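PDB 3VHJ: BfpC from Escherichia coli, which is required for type IV pilus biogenesis, probably as an inner-membrane scaffold whose cytoplasmic domain, the part crystallised here, works with the assembly ATPase BfpD. Local coordinates for residues His67-Asp79 with Glu152-Lys164. The protein carries 1 engineered substitution. Residues are numbered along the deposited sequence; the frame is centred on the assembly and turned at random.
Sequences HKRGQVTLLSAID and ELSLIKGKKLKEK
Residues 69-79 and 154-163 run antiparallel, bridged at the non-hydrogen-bonded pairs V72-K160 and I78-L155, with a one-residue shift of register between them. Around the first bridge, L161 N binds Q71 O (2.8 Å) and T73 N binds K159 O; around the second, I156 N binds A77 O and D79 N binds S154 O. G70, in the type II turn K68-Q71, adds a nearly straight bond from its N to L161 O (2.8 Å, 178°). Between the bridges S76 takes over: with chi1 at 72°, OG lies between its own N and carbonyl carbon, accepts K159 N at 2.8 Å and donates to T73 O. Here the bare CA of G158 packs against V72 CG1 (3.6 Å). The end of this cytoplasmic domain passes along a connector between sheets: V72 pairs with A17 of strand 14-17, L75 packs on strand 96-101, and K162 joins the edge of strand 46-52. L161 points toward 67-79, CD2 meeting T73 CG2 at 3.6 Å while CD1 reaches K68 O and Q71 OE1. That amide oxygen also receives K68 N from above its carbonyl plane. R69 extends beside 161-163, its CG 3.6 Å from L161 O; the E163 carboxylate instead salt-bridges K63. At the other end I156 CG2 touches D79 OD1 (3.6 Å), and L155 CD2 meets I78 CG1 at 4.1 Å, the two side chains crossing at a slant.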
ATOM      1  N   HIS A  67      -1.632  13.484   0.118  1.00 17.56           N
ATOM      2  CA  HIS A  67      -0.279  13.094  -0.278  1.00 18.52           C
ATOM      3  C   HIS A  67       0.579  14.311  -0.580  1.00 19.13           C
ATOM      4  O   HIS A  67       0.114  15.271  -1.175  1.00 19.36           O
ATOM      5  CB  HIS A  67      -0.338  12.160  -1.486  1.00 15.88           C
ATOM      6  CG  HIS A  67      -0.903  10.812  -1.160  1.00 15.32           C
ATOM      7  ND1 HIS A  67      -1.464   9.988  -2.110  1.00 15.51           N
ATOM      8  CD2 HIS A  67      -0.972  10.139   0.012  1.00 14.39           C
ATOM      9  CE1 HIS A  67      -1.857   8.864  -1.537  1.00 16.01           C
ATOM     10  NE2 HIS A  67      -1.569   8.928  -0.250  1.00 14.60           N
ATOM     11  N   LYS A  68       1.837  14.263  -0.153  1.00 19.30           N
ATOM     12  CA  LYS A  68       2.763  15.369  -0.365  1.00 22.09           C
ATOM     13  C   LYS A  68       4.178  14.826  -0.509  1.00 21.90           C
ATOM     14  O   LYS A  68       4.491  13.746  -0.008  1.00 19.47           O
ATOM     15  CB  LYS A  68       2.720  16.342   0.821  1.00 25.65           C
ATOM     16  CG  LYS A  68       1.479  17.228   0.891  1.00 30.72           C
ATOM     17  CD  LYS A  68       1.394  17.973   2.228  1.00 33.44           C
ATOM     18  CE  LYS A  68       2.610  18.859   2.490  1.00 34.80           C
ATOM     19  NZ  LYS A  68       2.671  20.041   1.587  1.00 35.19           N
ATOM     20  N   ARG A  69       5.025  15.582  -1.200  1.00 22.47           N
ATOM     21  CA  ARG A  69       6.413  15.192  -1.392  1.00 23.74           C
ATOM     22  C   ARG A  69       7.041  14.941  -0.020  1.00 22.53           C
ATOM     23  O   ARG A  69       6.724  15.629   0.950  1.00 23.20           O
ATOM     24  CB  ARG A  69       7.176  16.313  -2.112  1.00 26.66           C
ATOM     25  CG  ARG A  69       8.624  15.979  -2.412  1.00 34.09           C
ATOM     26  CD  ARG A  69       9.412  17.187  -2.922  1.00 40.10           C
ATOM     27  NE  ARG A  69      10.841  16.879  -3.031  1.00 46.65           N
ATOM     28  CZ  ARG A  69      11.379  16.089  -3.959  1.00 47.27           C
ATOM     29  NH1 ARG A  69      10.618  15.518  -4.881  1.00 48.45           N
ATOM     30  NH2 ARG A  69      12.684  15.857  -3.957  1.00 49.29           N
ATOM     31  N   GLY A  70       7.916  13.945   0.066  1.00 23.00           N
ATOM     32  CA  GLY A  70       8.583  13.656   1.322  1.00 21.75           C
ATOM     33  C   GLY A  70       7.950  12.613   2.226  1.00 21.26           C
ATOM     34  O   GLY A  70       8.586  12.160   3.176  1.00 19.52           O
ATOM     35  N   GLN A  71       6.707  12.227   1.962  1.00 19.30           N
ATOM     36  CA  GLN A  71       6.068  11.223   2.810  1.00 19.50           C
ATOM     37  C   GLN A  71       6.569   9.840   2.438  1.00 17.86           C
ATOM     38  O   GLN A  71       6.708   9.518   1.258  1.00 17.98           O
ATOM     39  CB  GLN A  71       4.544  11.248   2.653  1.00 17.31           C
ATOM     40  CG  GLN A  71       3.892  12.538   3.087  1.00 18.10           C
ATOM     41  CD  GLN A  71       2.438  12.607   2.674  1.00 18.53           C
ATOM     42  OE1 GLN A  71       2.016  11.921   1.744  1.00 17.45           O
ATOM     43  NE2 GLN A  71       1.669  13.454   3.346  1.00 17.23           N
ATOM     44  N   VAL A  72       6.854   9.030   3.451  1.00 17.47           N
ATOM     45  CA  VAL A  72       7.302   7.662   3.223  1.00 18.28           C
ATOM     46  C   VAL A  72       6.061   6.829   2.936  1.00 17.86           C
ATOM     47  O   VAL A  72       5.088   6.891   3.690  1.00 17.32           O
ATOM     48  CB  VAL A  72       7.989   7.072   4.473  1.00 20.41           C
ATOM     49  CG1 VAL A  72       8.419   5.633   4.201  1.00 19.81           C
ATOM     50  CG2 VAL A  72       9.183   7.937   4.870  1.00 22.68           C
ATOM     51  N   THR A  73       6.082   6.061   1.851  1.00 17.47           N
ATOM     52  CA  THR A  73       4.937   5.223   1.525  1.00 18.22           C
ATOM     53  C   THR A  73       5.010   3.984   2.414  1.00 19.17           C
ATOM     54  O   THR A  73       6.070   3.359   2.561  1.00 18.65           O
ATOM     55  CB  THR A  73       4.933   4.807   0.040  1.00 19.98           C
ATOM     56  OG1 THR A  73       6.001   3.888  -0.212  1.00 20.03           O
ATOM     57  CG2 THR A  73       5.106   6.041  -0.852  1.00 19.08           C
ATOM     58  N   LEU A  74       3.880   3.647   3.022  1.00 16.89           N
ATOM     59  CA  LEU A  74       3.810   2.509   3.922  1.00 18.42           C
ATOM     60  C   LEU A  74       4.260   1.203   3.280  1.00 19.07           C
ATOM     61  O   LEU A  74       5.117   0.507   3.820  1.00 18.39           O
ATOM     62  CB  LEU A  74       2.384   2.341   4.454  1.00 17.29           C
ATOM     63  CG  LEU A  74       2.188   1.106   5.338  1.00 17.69           C
ATOM     64  CD1 LEU A  74       3.075   1.224   6.571  1.00 18.03           C
ATOM     65  CD2 LEU A  74       0.728   0.969   5.730  1.00 17.01           C
ATOM     66  N   LEU A  75       3.692   0.874   2.126  1.00 18.66           N
ATOM     67  CA  LEU A  75       4.041  -0.378   1.475  1.00 18.23           C
ATOM     68  C   LEU A  75       5.522  -0.540   1.166  1.00 19.20           C
ATOM     69  O   LEU A  75       6.034  -1.657   1.186  1.00 19.68           O
ATOM     70  CB  LEU A  75       3.198  -0.577   0.212  1.00 17.29           C
ATOM     71  CG  LEU A  75       1.850  -1.288   0.441  1.00 18.00           C
ATOM     72  CD1 LEU A  75       2.105  -2.755   0.809  1.00 16.46           C
ATOM     73  CD2 LEU A  75       1.065  -0.594   1.557  1.00 17.30           C
ATOM     74  N   SER A  76       6.218   0.557   0.891  1.00 19.56           N
ATOM     75  CA  SER A  76       7.649   0.461   0.600  1.00 21.00           C
ATOM     76  C   SER A  76       8.426   0.156   1.877  1.00 22.57           C
ATOM     77  O   SER A  76       9.508  -0.436   1.831  1.00 24.84           O
ATOM     78  CB  SER A  76       8.178   1.767   0.005  1.00 17.17           C
ATOM     79  OG  SER A  76       8.250   2.796   0.982  1.00 19.47           O
ATOM     80  N   ALA A  77       7.862   0.562   3.009  1.00 21.52           N
ATOM     81  CA  ALA A  77       8.493   0.371   4.311  1.00 22.82           C
ATOM     82  C   ALA A  77       8.272  -1.006   4.922  1.00 22.70           C
ATOM     83  O   ALA A  77       8.955  -1.369   5.879  1.00 23.69           O
ATOM     84  CB  ALA A  77       8.012   1.451   5.287  1.00 20.56           C
ATOM     85  N   ILE A  78       7.320  -1.766   4.386  1.00 21.31           N
ATOM     86  CA  ILE A  78       7.050  -3.103   4.904  1.00 20.79           C
ATOM     87  C   ILE A  78       8.004  -4.073   4.232  1.00 21.68           C
ATOM     88  O   ILE A  78       8.014  -4.211   3.007  1.00 21.04           O
ATOM     89  CB  ILE A  78       5.590  -3.534   4.640  1.00 20.99           C
ATOM     90  CG1 ILE A  78       4.638  -2.599   5.393  1.00 20.23           C
ATOM     91  CG2 ILE A  78       5.376  -4.980   5.107  1.00 21.38           C
ATOM     92  CD1 ILE A  78       3.161  -2.944   5.228  1.00 17.05           C
ATOM     93  N   ASP A  79       8.819  -4.734   5.042  1.00 20.14           N
ATOM     94  CA  ASP A  79       9.802  -5.670   4.527  1.00 20.34           C
ATOM     95  C   ASP A  79       9.162  -6.796   3.740  1.00 19.53           C
ATOM     96  O   ASP A  79       8.048  -7.228   4.040  1.00 19.39           O
ATOM     97  CB  ASP A  79      10.625  -6.251   5.686  1.00 20.56           C
ATOM     98  CG  ASP A  79      11.923  -6.901   5.222  1.00 22.84           C
ATOM     99  OD1 ASP A  79      12.303  -6.732   4.041  1.00 20.21           O
ATOM    100  OD2 ASP A  79      12.573  -7.571   6.051  1.00 25.30           O
ATOM    101  N   GLU A 152       3.403  -4.662  14.254  1.00 27.27           N
ATOM    102  CA  GLU A 152       4.038  -5.949  14.518  1.00 29.00           C
ATOM    103  C   GLU A 152       4.715  -6.535  13.283  1.00 29.96           C
ATOM    104  O   GLU A 152       5.332  -7.597  13.360  1.00 31.75           O
ATOM    105  CB  GLU A 152       3.016  -6.950  15.061  1.00 29.66           C
ATOM    106  CG  GLU A 152       2.480  -6.595  16.437  1.00 32.22           C
ATOM    107  CD  GLU A 152       1.459  -7.594  16.947  1.00 32.97           C
ATOM    108  OE1 GLU A 152       0.349  -7.666  16.383  1.00 33.94           O
ATOM    109  OE2 GLU A 152       1.772  -8.312  17.914  1.00 36.33           O
ATOM    110  N   LEU A 153       4.595  -5.850  12.148  1.00 29.01           N
ATOM    111  CA  LEU A 153       5.212  -6.318  10.906  1.00 28.63           C
ATOM    112  C   LEU A 153       6.642  -5.790  10.803  1.00 28.95           C
ATOM    113  O   LEU A 153       6.959  -4.734  11.349  1.00 30.26           O
ATOM    114  CB  LEU A 153       4.404  -5.838   9.692  1.00 26.92           C
ATOM    115  CG  LEU A 153       2.919  -6.205   9.617  1.00 27.07           C
ATOM    116  CD1 LEU A 153       2.311  -5.608   8.348  1.00 25.34           C
ATOM    117  CD2 LEU A 153       2.749  -7.714   9.627  1.00 27.96           C
ATOM    118  N   SER A 154       7.501  -6.518  10.098  1.00 29.26           N
ATOM    119  CA  SER A 154       8.891  -6.098   9.939  1.00 31.47           C
ATOM    120  C   SER A 154       9.015  -4.981   8.905  1.00 30.66           C
ATOM    121  O   SER A 154       8.516  -5.098   7.783  1.00 28.61           O
ATOM    122  CB  SER A 154       9.765  -7.285   9.515  1.00 33.16           C
ATOM    123  OG  SER A 154       9.761  -8.303  10.502  1.00 37.05           O
ATOM    124  N   LEU A 155       9.694  -3.904   9.286  1.00 31.74           N
ATOM    125  CA  LEU A 155       9.875  -2.762   8.397  1.00 33.25           C
ATOM    126  C   LEU A 155      11.320  -2.558   7.964  1.00 34.15           C
ATOM    127  O   LEU A 155      12.249  -3.174   8.490  1.00 34.27           O
ATOM    128  CB  LEU A 155       9.392  -1.481   9.080  1.00 33.08           C
ATOM    129  CG  LEU A 155       8.012  -1.489   9.736  1.00 33.03           C
ATOM    130  CD1 LEU A 155       7.707  -0.091  10.250  1.00 34.20           C
ATOM    131  CD2 LEU A 155       6.953  -1.926   8.738  1.00 33.22           C
ATOM    132  N   ILE A 156      11.487  -1.680   6.983  1.00 32.68           N
ATOM    133  CA  ILE A 156      12.793  -1.319   6.459  1.00 31.17           C
ATOM    134  C   ILE A 156      12.650   0.161   6.149  1.00 31.79           C
ATOM    135  O   ILE A 156      11.558   0.719   6.292  1.00 30.67           O
ATOM    136  CB  ILE A 156      13.141  -2.087   5.155  1.00 31.89           C
ATOM    137  CG1 ILE A 156      12.018  -1.932   4.128  1.00 31.08           C
ATOM    138  CG2 ILE A 156      13.388  -3.554   5.463  1.00 32.68           C
ATOM    139  CD1 ILE A 156      12.331  -2.557   2.785  1.00 30.96           C
ATOM    140  N   LYS A 157      13.737   0.806   5.747  1.00 31.25           N
ATOM    141  CA  LYS A 157      13.653   2.219   5.418  1.00 31.92           C
ATOM    142  C   LYS A 157      12.800   2.316   4.160  1.00 30.51           C
ATOM    143  O   LYS A 157      13.118   1.708   3.134  1.00 30.07           O
ATOM    144  CB  LYS A 157      15.044   2.801   5.161  1.00 32.81           C
ATOM    145  CG  LYS A 157      15.043   4.309   4.935  1.00 36.15           C
ATOM    146  CD  LYS A 157      16.458   4.838   4.764  1.00 37.56           C
ATOM    147  CE  LYS A 157      16.465   6.339   4.519  1.00 40.37           C
ATOM    148  NZ  LYS A 157      15.826   7.091   5.636  1.00 40.42           N
ATOM    149  N   GLY A 158      11.703   3.059   4.247  1.00 28.93           N
ATOM    150  CA  GLY A 158      10.829   3.200   3.099  1.00 26.63           C
ATOM    151  C   GLY A 158      11.333   4.224   2.103  1.00 26.66           C
ATOM    152  O   GLY A 158      12.374   4.848   2.308  1.00 26.86           O
ATOM    153  N   LYS A 159      10.590   4.388   1.014  1.00 24.98           N
ATOM    154  CA  LYS A 159      10.940   5.345  -0.025  1.00 25.58           C
ATOM    155  C   LYS A 159       9.931   6.483   0.065  1.00 24.81           C
ATOM    156  O   LYS A 159       8.734   6.252   0.251  1.00 22.10           O
ATOM    157  CB  LYS A 159      10.864   4.687  -1.405  1.00 27.27           C
ATOM    158  CG  LYS A 159      11.759   3.461  -1.584  1.00 32.38           C
ATOM    159  CD  LYS A 159      13.237   3.825  -1.556  1.00 34.15           C
ATOM    160  CE  LYS A 159      13.617   4.736  -2.723  1.00 36.84           C
ATOM    161  NZ  LYS A 159      13.377   4.089  -4.046  1.00 38.19           N
ATOM    162  N   LYS A 160      10.415   7.710  -0.061  1.00 22.44           N
ATOM    163  CA  LYS A 160       9.552   8.877   0.029  1.00 22.83           C
ATOM    164  C   LYS A 160       8.964   9.305  -1.308  1.00 20.85           C
ATOM    165  O   LYS A 160       9.542   9.061  -2.370  1.00 20.83           O
ATOM    166  CB  LYS A 160      10.329  10.053   0.622  1.00 24.00           C
ATOM    167  CG  LYS A 160      10.832   9.843   2.040  1.00 27.75           C
ATOM    168  CD  LYS A 160      11.633  11.059   2.495  1.00 30.94           C
ATOM    169  CE  LYS A 160      12.043  10.951   3.954  1.00 33.26           C
ATOM    170  NZ  LYS A 160      12.895   9.757   4.188  1.00 38.16           N
ATOM    171  N   LEU A 161       7.805   9.951  -1.250  1.00 20.45           N
ATOM    172  CA  LEU A 161       7.166  10.448  -2.457  1.00 19.75           C
ATOM    173  C   LEU A 161       8.028  11.584  -3.002  1.00 22.50           C
ATOM    174  O   LEU A 161       8.509  12.425  -2.240  1.00 20.57           O
ATOM    175  CB  LEU A 161       5.763  10.978  -2.147  1.00 18.77           C
ATOM    176  CG  LEU A 161       4.699   9.931  -1.800  1.00 17.94           C
ATOM    177  CD1 LEU A 161       3.356  10.614  -1.525  1.00 18.10           C
ATOM    178  CD2 LEU A 161       4.561   8.963  -2.958  1.00 17.07           C
ATOM    179  N   LYS A 162       8.241  11.586  -4.312  1.00 23.44           N
ATOM    180  CA  LYS A 162       9.021  12.629  -4.966  1.00 26.73           C
ATOM    181  C   LYS A 162       8.026  13.401  -5.818  1.00 28.20           C
ATOM    182  O   LYS A 162       6.943  12.899  -6.110  1.00 27.43           O
ATOM    183  CB  LYS A 162      10.119  12.010  -5.839  1.00 27.47           C
ATOM    184  CG  LYS A 162      11.112  11.159  -5.044  1.00 29.99           C
ATOM    185  CD  LYS A 162      12.084  10.393  -5.933  1.00 35.39           C
ATOM    186  CE  LYS A 162      13.176  11.289  -6.511  1.00 39.07           C
ATOM    187  NZ  LYS A 162      12.647  12.316  -7.447  1.00 42.69           N
ATOM    188  N   GLU A 163       8.380  14.613  -6.223  1.00 30.32           N
ATOM    189  CA  GLU A 163       7.458  15.407  -7.019  1.00 34.88           C
ATOM    190  C   GLU A 163       8.011  15.785  -8.389  1.00 37.87           C
ATOM    191  O   GLU A 163       9.215  15.975  -8.550  1.00 37.12           O
ATOM    192  CB  GLU A 163       7.066  16.657  -6.230  1.00 35.86           C
ATOM    193  CG  GLU A 163       6.006  17.523  -6.883  1.00 39.21           C
ATOM    194  CD  GLU A 163       5.241  18.345  -5.861  1.00 40.89           C
ATOM    195  OE1 GLU A 163       5.860  18.804  -4.879  1.00 41.98           O
ATOM    196  OE2 GLU A 163       4.020  18.538  -6.043  1.00 41.57           O
ATOM    197  N   LYS A 164       7.107  15.878  -9.364  1.00 41.71           N
ATOM    198  CA  LYS A 164       7.422  16.234 -10.749  1.00 45.61           C
ATOM    199  C   LYS A 164       7.831  15.024 -11.573  1.00 47.61           C
ATOM    200  O   LYS A 164       7.050  14.643 -12.470  1.00 49.16           O
ATOM    201  CB  LYS A 164       8.532  17.288 -10.796  1.00 46.42           C
ATOM    202  CG  LYS A 164       8.179  18.586 -10.087  1.00 47.97           C
ATOM    203  CD  LYS A 164       9.379  19.525  -9.973  1.00 50.21           C
ATOM    204  CE  LYS A 164       9.890  19.979 -11.334  1.00 50.37           C
ATOM    205  NZ  LYS A 164      10.486  18.865 -12.119  1.00 51.58           N
TER
HETATM  206  O   HOH W   1       3.733  17.833  -2.404  1.00 28.97           O
HETATM  207  O   HOH W   2       7.738   4.493  -1.880  1.00 37.08           O
HETATM  208  O   HOH W   3      11.572   1.046   0.864  1.00 27.02           O